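PDB 6EI6: coiled-coil and C2 domain-containing protein 1-like from Drosophila melanogaster, which binds phosphatidylinositol monophosphates and regulates endosomal protein sorting through ESCRT-III, probably by preventing inappropriate polymerisation of its core component shrub. Local coordinates for residues 132-144 with 156-169. Residues are numbered along the deposited sequence; the frame is centred on the assembly and turned at random.
With SO4 (sulfate ion), chain D.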
ATOM      1  N   VAL A 132       6.631  10.926  25.885  1.00 63.70           N
ATOM      2  CA  VAL A 132       6.102  10.620  27.203  1.00 69.79           C
ATOM      3  C   VAL A 132       6.892  11.388  28.261  1.00 74.41           C
ATOM      4  O   VAL A 132       7.883  12.059  27.967  1.00 73.26           O
ATOM      5  CB  VAL A 132       6.135   9.108  27.497  1.00 69.02           C
ATOM      6  CG1 VAL A 132       5.173   8.370  26.595  1.00 65.57           C
ATOM      7  CG2 VAL A 132       7.555   8.561  27.343  1.00 66.43           C
ATOM      8  N   ALA A 133       6.453  11.260  29.518  1.00 77.85           N
ATOM      9  CA  ALA A 133       7.203  11.815  30.638  1.00 74.43           C
ATOM     10  C   ALA A 133       8.287  10.866  31.125  1.00 74.85           C
ATOM     11  O   ALA A 133       9.205  11.293  31.832  1.00 81.90           O
ATOM     12  CB  ALA A 133       6.253  12.169  31.782  1.00 70.61           C
ATOM     13  N   ASN A 134       8.228   9.673  30.759  1.00 73.79           N
ATOM     14  CA  ASN A 134       9.285   8.854  31.307  1.00 73.63           C
ATOM     15  C   ASN A 134      10.367   8.606  30.270  1.00 78.83           C
ATOM     16  O   ASN A 134      10.127   8.701  29.062  1.00 75.68           O
ATOM     17  CB  ASN A 134       8.726   7.513  31.778  1.00 79.02           C
ATOM     18  CG  ASN A 134       7.333   7.644  32.336  1.00 85.21           C
ATOM     19  OD1 ASN A 134       6.359   7.789  31.582  1.00 79.66           O
ATOM     20  ND2 ASN A 134       7.222   7.625  33.669  1.00 88.02           N
ATOM     21  N   PRO A 135      11.567   8.308  30.721  1.00 87.16           N
ATOM     22  CA  PRO A 135      12.580   7.784  29.796  1.00 86.88           C
ATOM     23  C   PRO A 135      12.325   6.309  29.553  1.00 82.73           C
ATOM     24  O   PRO A 135      11.462   5.922  28.752  1.00 77.89           O
ATOM     25  CB  PRO A 135      13.905   8.029  30.540  1.00 87.20           C
ATOM     26  CG  PRO A 135      13.527   8.063  32.012  1.00 87.18           C
ATOM     27  CD  PRO A 135      12.090   8.540  32.085  1.00 87.51           C
ATOM     28  N   LYS A 136      13.088   5.493  30.282  1.00 83.57           N
ATOM     29  CA  LYS A 136      12.837   4.081  30.538  1.00 82.57           C
ATOM     30  C   LYS A 136      11.492   3.932  31.259  1.00 80.93           C
ATOM     31  O   LYS A 136      10.730   4.903  31.328  1.00 74.46           O
ATOM     32  CB  LYS A 136      14.032   3.526  31.329  1.00 84.38           C
ATOM     33  CG  LYS A 136      14.060   2.037  31.634  1.00 86.70           C
ATOM     34  CD  LYS A 136      14.761   1.777  32.968  1.00 83.64           C
ATOM     35  CE  LYS A 136      14.160   2.568  34.138  1.00 78.62           C
ATOM     36  NZ  LYS A 136      12.720   2.331  34.423  1.00 79.36           N
ATOM     37  N   ASP A 137      11.212   2.752  31.839  1.00 84.04           N
ATOM     38  CA  ASP A 137       9.869   2.229  32.121  1.00 83.93           C
ATOM     39  C   ASP A 137       8.738   3.220  31.891  1.00 82.73           C
ATOM     40  O   ASP A 137       7.984   3.576  32.807  1.00 85.60           O
ATOM     41  CB  ASP A 137       9.737   1.660  33.539  1.00 85.66           C
ATOM     42  CG  ASP A 137       8.525   0.694  33.679  1.00 87.20           C
ATOM     43  OD1 ASP A 137       8.763  -0.512  33.938  1.00 89.75           O
ATOM     44  OD2 ASP A 137       7.341   1.118  33.576  1.00 82.59           O
ATOM     45  N   VAL A 138       8.666   3.704  30.663  1.00 80.79           N
ATOM     46  CA  VAL A 138       7.392   3.706  29.973  1.00 75.31           C
ATOM     47  C   VAL A 138       7.228   2.286  29.432  1.00 74.21           C
ATOM     48  O   VAL A 138       8.165   1.717  28.856  1.00 72.83           O
ATOM     49  CB  VAL A 138       7.348   4.791  28.883  1.00 72.47           C
ATOM     50  CG1 VAL A 138       8.110   4.396  27.620  1.00 72.88           C
ATOM     51  CG2 VAL A 138       5.922   5.207  28.605  1.00 69.18           C
ATOM     52  N   ASP A 139       6.111   1.651  29.779  1.00 72.78           N
ATOM     53  CA  ASP A 139       5.763   0.331  29.275  1.00 71.19           C
ATOM     54  C   ASP A 139       4.602   0.525  28.321  1.00 71.76           C
ATOM     55  O   ASP A 139       3.654   1.253  28.641  1.00 65.16           O
ATOM     56  CB  ASP A 139       5.373  -0.644  30.392  1.00 74.36           C
ATOM     57  CG  ASP A 139       6.497  -0.902  31.371  1.00 80.82           C
ATOM     58  OD1 ASP A 139       7.677  -0.811  30.968  1.00 82.00           O
ATOM     59  OD2 ASP A 139       6.204  -1.213  32.553  1.00 84.86           O
ATOM     60  N   THR A 140       4.676  -0.109  27.151  1.00 72.89           N
ATOM     61  CA  THR A 140       3.720   0.181  26.094  1.00 63.10           C
ATOM     62  C   THR A 140       3.227  -1.106  25.461  1.00 61.57           C
ATOM     63  O   THR A 140       3.889  -2.145  25.497  1.00 64.91           O
ATOM     64  CB  THR A 140       4.325   1.093  25.025  1.00 62.40           C
ATOM     65  OG1 THR A 140       5.689   0.719  24.818  1.00 68.49           O
ATOM     66  CG2 THR A 140       4.284   2.532  25.480  1.00 59.39           C
ATOM     67  N   TYR A 141       2.030  -1.013  24.897  1.00 60.90           N
ATOM     68  CA  TYR A 141       1.444  -2.051  24.067  1.00 55.73           C
ATOM     69  C   TYR A 141       0.521  -1.351  23.074  1.00 53.29           C
ATOM     70  O   TYR A 141       0.126  -0.200  23.279  1.00 53.72           O
ATOM     71  CB  TYR A 141       0.716  -3.108  24.917  1.00 51.05           C
ATOM     72  CG  TYR A 141      -0.537  -2.601  25.581  1.00 54.59           C
ATOM     73  CD1 TYR A 141      -0.487  -1.955  26.815  1.00 55.22           C
ATOM     74  CD2 TYR A 141      -1.771  -2.749  24.969  1.00 52.62           C
ATOM     75  CE1 TYR A 141      -1.635  -1.474  27.418  1.00 50.45           C
ATOM     76  CE2 TYR A 141      -2.919  -2.266  25.563  1.00 59.49           C
ATOM     77  CZ  TYR A 141      -2.844  -1.627  26.791  1.00 55.39           C
ATOM     78  OH  TYR A 141      -4.000  -1.147  27.370  1.00 54.76           O
ATOM     79  N   VAL A 142       0.196  -2.038  21.980  1.00 53.52           N
ATOM     80  CA  VAL A 142      -0.573  -1.451  20.885  1.00 49.44           C
ATOM     81  C   VAL A 142      -1.805  -2.312  20.636  1.00 47.85           C
ATOM     82  O   VAL A 142      -1.691  -3.531  20.498  1.00 55.00           O
ATOM     83  CB  VAL A 142       0.278  -1.322  19.603  1.00 48.59           C
ATOM     84  CG1 VAL A 142      -0.470  -0.548  18.532  1.00 44.96           C
ATOM     85  CG2 VAL A 142       1.621  -0.679  19.902  1.00 43.84           C
ATOM     86  N   ARG A 143      -2.974  -1.680  20.601  1.00 42.14           N
ATOM     87  CA  ARG A 143      -4.209  -2.330  20.194  1.00 45.19           C
ATOM     88  C   ARG A 143      -4.450  -2.116  18.708  1.00 52.11           C
ATOM     89  O   ARG A 143      -4.232  -1.019  18.185  1.00 47.58           O
ATOM     90  CB  ARG A 143      -5.403  -1.768  20.956  1.00 47.60           C
ATOM     91  CG  ARG A 143      -5.334  -1.917  22.449  1.00 57.32           C
ATOM     92  CD  ARG A 143      -6.707  -1.629  23.073  1.00 56.09           C
ATOM     93  NE  ARG A 143      -6.705  -1.870  24.511  1.00 59.32           N
ATOM     94  CZ  ARG A 143      -6.669  -3.078  25.075  1.00 69.77           C
ATOM     95  NH1 ARG A 143      -6.624  -4.183  24.326  1.00 63.20           N
ATOM     96  NH2 ARG A 143      -6.670  -3.181  26.401  1.00 70.40           N
ATOM     97  N   VAL A 144      -4.931  -3.160  18.037  1.00 50.86           N
ATOM     98  CA  VAL A 144      -5.184  -3.142  16.602  1.00 41.49           C
ATOM     99  C   VAL A 144      -6.657  -3.424  16.382  1.00 45.41           C
ATOM    100  O   VAL A 144      -7.198  -4.384  16.940  1.00 53.82           O
ATOM    101  CB  VAL A 144      -4.325  -4.176  15.858  1.00 43.48           C
ATOM    102  CG1 VAL A 144      -4.672  -4.160  14.358  1.00 41.96           C
ATOM    103  CG2 VAL A 144      -2.827  -3.921  16.106  1.00 40.05           C
ATOM    104  N   THR A 156      -7.307  -6.805  18.637  1.00 50.15           N
ATOM    105  CA  THR A 156      -6.268  -7.561  19.320  1.00 47.45           C
ATOM    106  C   THR A 156      -5.236  -6.567  19.829  1.00 45.69           C
ATOM    107  O   THR A 156      -5.417  -5.355  19.699  1.00 49.64           O
ATOM    108  CB  THR A 156      -5.644  -8.625  18.404  1.00 52.62           C
ATOM    109  OG1 THR A 156      -4.447  -9.127  19.015  1.00 55.92           O
ATOM    110  CG2 THR A 156      -5.276  -8.038  17.051  1.00 51.35           C
ATOM    111  N   LYS A 157      -4.146  -7.077  20.412  1.00 43.25           N
ATOM    112  CA  LYS A 157      -3.134  -6.189  20.978  1.00 50.46           C
ATOM    113  C   LYS A 157      -1.782  -6.888  21.051  1.00 49.68           C
ATOM    114  O   LYS A 157      -1.704  -8.114  21.137  1.00 50.70           O
ATOM    115  CB  LYS A 157      -3.531  -5.690  22.377  1.00 56.88           C
ATOM    116  CG  LYS A 157      -3.328  -6.702  23.511  1.00 54.49           C
ATOM    117  CD  LYS A 157      -3.442  -6.038  24.875  1.00 59.47           C
ATOM    118  CE  LYS A 157      -3.146  -7.011  26.015  1.00 62.04           C
ATOM    119  NZ  LYS A 157      -4.401  -7.590  26.567  1.00 71.67           N
ATOM    120  N   THR A 158      -0.721  -6.087  21.018  1.00 48.66           N
ATOM    121  CA  THR A 158       0.628  -6.603  21.158  1.00 51.73           C
ATOM    122  C   THR A 158       0.927  -6.898  22.623  1.00 62.40           C
ATOM    123  O   THR A 158       0.189  -6.506  23.538  1.00 61.17           O
ATOM    124  CB  THR A 158       1.660  -5.609  20.619  1.00 57.62           C
ATOM    125  OG1 THR A 158       2.024  -4.667  21.645  1.00 54.14           O
ATOM    126  CG2 THR A 158       1.109  -4.857  19.405  1.00 59.48           C
ATOM    127  N   ASN A 159       2.049  -7.581  22.844  1.00 60.78           N
ATOM    128  CA  ASN A 159       2.545  -7.796  24.195  1.00 64.23           C
ATOM    129  C   ASN A 159       2.865  -6.449  24.826  1.00 66.82           C
ATOM    130  O   ASN A 159       2.638  -5.396  24.224  1.00 69.35           O
ATOM    131  CB  ASN A 159       3.799  -8.680  24.192  1.00 65.09           C
ATOM    132  CG  ASN A 159       3.489 -10.157  24.000  1.00 64.65           C
ATOM    133  OD1 ASN A 159       2.327 -10.587  24.013  1.00 62.42           O
ATOM    134  ND2 ASN A 159       4.541 -10.945  23.819  1.00 69.34           N
ATOM    135  N   VAL A 160       3.415  -6.461  26.027  1.00 70.98           N
ATOM    136  CA  VAL A 160       3.842  -5.240  26.679  1.00 67.62           C
ATOM    137  C   VAL A 160       5.364  -5.277  26.660  1.00 69.97           C
ATOM    138  O   VAL A 160       5.994  -6.057  27.384  1.00 77.67           O
ATOM    139  CB  VAL A 160       3.285  -5.109  28.107  1.00 72.40           C
ATOM    140  CG1 VAL A 160       3.674  -3.758  28.716  1.00 67.48           C
ATOM    141  CG2 VAL A 160       1.753  -5.308  28.123  1.00 65.31           C
ATOM    142  N   ILE A 161       5.971  -4.470  25.795  1.00 73.85           N
ATOM    143  CA  ILE A 161       7.392  -4.208  25.959  1.00 78.09           C
ATOM    144  C   ILE A 161       7.563  -3.380  27.219  1.00 78.89           C
ATOM    145  O   ILE A 161       6.674  -2.596  27.598  1.00 75.65           O
ATOM    146  CB  ILE A 161       7.990  -3.503  24.725  1.00 72.69           C
ATOM    147  CG1 ILE A 161       7.375  -2.113  24.543  1.00 74.47           C
ATOM    148  CG2 ILE A 161       7.819  -4.358  23.492  1.00 65.54           C
ATOM    149  CD1 ILE A 161       8.057  -0.987  25.338  1.00 71.84           C
ATOM    150  N   ARG A 162       8.704  -3.555  27.880  1.00 81.26           N
ATOM    151  CA  ARG A 162       8.980  -2.868  29.129  1.00 79.36           C
ATOM    152  C   ARG A 162      10.204  -1.988  28.947  1.00 77.91           C
ATOM    153  O   ARG A 162      11.204  -2.421  28.357  1.00 79.30           O
ATOM    154  CB  ARG A 162       9.170  -3.865  30.290  1.00 82.78           C
ATOM    155  CG  ARG A 162       7.881  -4.617  30.711  1.00 82.80           C
ATOM    156  CD  ARG A 162       8.173  -5.879  31.554  1.00 87.18           C
ATOM    157  NE  ARG A 162       7.987  -7.126  30.804  1.00 91.15           N
ATOM    158  CZ  ARG A 162       8.672  -8.250  31.021  1.00 90.94           C
ATOM    159  NH1 ARG A 162       9.591  -8.304  31.981  1.00 85.90           N
ATOM    160  NH2 ARG A 162       8.435  -9.327  30.278  1.00 83.83           N
ATOM    161  N   ASP A 163      10.087  -0.737  29.400  1.00 74.83           N
ATOM    162  CA  ASP A 163      11.226   0.131  29.674  1.00 80.79           C
ATOM    163  C   ASP A 163      11.903   0.661  28.415  1.00 78.61           C
ATOM    164  O   ASP A 163      13.105   0.444  28.219  1.00 76.59           O
ATOM    165  CB  ASP A 163      12.256  -0.609  30.545  1.00 85.42           C
ATOM    166  CG  ASP A 163      11.674  -1.117  31.874  1.00 84.83           C
ATOM    167  OD1 ASP A 163      10.473  -0.922  32.144  1.00 83.76           O
ATOM    168  OD2 ASP A 163      12.431  -1.751  32.641  1.00 86.17           O
ATOM    169  N   THR A 164      11.153   1.381  27.576  1.00 75.23           N
ATOM    170  CA  THR A 164      11.737   2.071  26.427  1.00 68.66           C
ATOM    171  C   THR A 164      10.741   2.991  25.736  1.00 65.70           C
ATOM    172  O   THR A 164       9.581   2.621  25.516  1.00 66.26           O
ATOM    173  CB  THR A 164      12.301   1.078  25.400  1.00 70.78           C
ATOM    174  OG1 THR A 164      12.585   1.769  24.182  1.00 63.31           O
ATOM    175  CG2 THR A 164      11.330  -0.060  25.112  1.00 58.13           C
ATOM    176  N   SER A 165      11.206   4.200  25.393  1.00 66.70           N
ATOM    177  CA  SER A 165      10.442   5.158  24.594  1.00 64.42           C
ATOM    178  C   SER A 165      10.352   4.763  23.119  1.00 62.40           C
ATOM    179  O   SER A 165       9.541   5.336  22.384  1.00 60.66           O
ATOM    180  CB  SER A 165      11.092   6.541  24.711  1.00 65.90           C
ATOM    181  OG  SER A 165      10.320   7.570  24.109  1.00 65.06           O
ATOM    182  N   SER A 166      11.176   3.821  22.670  1.00 61.96           N
ATOM    183  CA  SER A 166      11.229   3.386  21.274  1.00 60.08           C
ATOM    184  C   SER A 166      11.088   1.870  21.245  1.00 57.46           C
ATOM    185  O   SER A 166      12.047   1.143  20.957  1.00 56.14           O
ATOM    186  CB  SER A 166      12.527   3.839  20.599  1.00 59.28           C
ATOM    187  OG  SER A 166      12.556   5.256  20.431  1.00 60.36           O
ATOM    188  N   PRO A 167       9.896   1.363  21.568  1.00 56.72           N
ATOM    189  CA  PRO A 167       9.691  -0.088  21.645  1.00 55.37           C
ATOM    190  C   PRO A 167       9.911  -0.788  20.314  1.00 62.95           C
ATOM    191  O   PRO A 167       9.654  -0.234  19.239  1.00 59.19           O
ATOM    192  CB  PRO A 167       8.223  -0.212  22.064  1.00 56.28           C
ATOM    193  CG  PRO A 167       7.597   1.087  21.769  1.00 58.14           C
ATOM    194  CD  PRO A 167       8.679   2.110  21.927  1.00 60.47           C
ATOM    195  N   ASP A 168      10.310  -2.050  20.404  1.00 60.69           N
ATOM    196  CA  ASP A 168      10.462  -2.916  19.248  1.00 54.46           C
ATOM    197  C   ASP A 168       9.516  -4.105  19.391  1.00 59.76           C
ATOM    198  O   ASP A 168       9.973  -5.231  19.583  1.00 64.70           O
ATOM    199  CB  ASP A 168      11.931  -3.372  19.092  1.00 60.25           C
ATOM    200  CG  ASP A 168      12.782  -2.370  18.310  1.00 65.78           C
ATOM    201  OD1 ASP A 168      13.901  -2.041  18.762  1.00 65.39           O
ATOM    202  OD2 ASP A 168      12.345  -1.916  17.227  1.00 70.33           O
ATOM    203  N   TYR A 169       8.205  -3.854  19.305  1.00 60.98           N
ATOM    204  CA  TYR A 169       7.252  -4.928  19.024  1.00 58.33           C
ATOM    205  C   TYR A 169       7.583  -5.575  17.688  1.00 65.06           C
ATOM    206  O   TYR A 169       8.013  -4.914  16.749  1.00 68.91           O
ATOM    207  CB  TYR A 169       5.815  -4.402  18.944  1.00 54.06           C
ATOM    208  CG  TYR A 169       5.464  -3.211  19.819  1.00 62.28           C
ATOM    209  CD1 TYR A 169       5.008  -3.385  21.126  1.00 65.65           C
ATOM    210  CD2 TYR A 169       5.549  -1.915  19.326  1.00 55.58           C
ATOM    211  CE1 TYR A 169       4.668  -2.296  21.920  1.00 61.55           C
ATOM    212  CE2 TYR A 169       5.215  -0.827  20.114  1.00 60.01           C
ATOM    213  CZ  TYR A 169       4.775  -1.022  21.407  1.00 58.94           C
ATOM    214  OH  TYR A 169       4.445   0.072  22.176  1.00 63.61           O
TER
HETATM  215  S   SO4 D 902      -8.513  -6.774  27.132  1.00118.35           S
HETATM  216  O1  SO4 D 902      -7.152  -6.766  26.583  1.00 93.57           O
HETATM  217  O2  SO4 D 902      -9.481  -6.957  26.041  1.00107.38           O
HETATM  218  O3  SO4 D 902      -8.652  -7.870  28.104  1.00109.82           O
HETATM  219  O4  SO4 D 902      -8.767  -5.499  27.807  1.00103.77           O
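Val144 and Thr156 form an antiparallel hydrogen-bonded pair, Val144 N giving to Thr156 O at 2.8 Å, in a β-hairpin at the margin of one sheet of the C2 β-sandwich. It illustrates how a hairpin can slip register and still stay joined: beyond the non-hydrogen-bonded pair Arg143–Lys157 the ladder shifts by one residue, and pairing resumes as a single bridge between Thr140 and Ile161. Thr158 mends the break. Its OG1, held between the backbone N and carbonyl carbon (chi1 86°), receives Val142 N at 3.2 Å and gives its own proton to Asn159 O, while CG2 lies against Val142 CB. With alanine in its place, Val142 N is likely to lose this acceptor, leaving the slip to the backbone bond from Thr158 N to Val142 O. Inward, Val142 CG2 sits over one face of the Tyr169 ring, a CH-pi contact 3.8 Å from the centroid, and Pro167 CB covers the opposite face; Tyr169 OH meets Tyr130 OH. The Tyr141 ring meets that of Tyr198, planes about 10° apart, and its hydroxyl hydrogen-bonds Asp207. At the far end Asp163 N donates to Asp139 OD1, which also lies 3.0 Å from Asp163 OD1; such closeness may raise one carboxylate's proton affinity, though Arg200, in a long, weak ion pair with Asp139, would offset it. On the outer face, Tyr141 CE2 lies 3.8 Å above the guanidinium plane of Arg143, whose NH1 bonds weakly to O1 of a sulfate, probably from the crystallisation liquor, that Lys157 NZ grips at 2.9 Å.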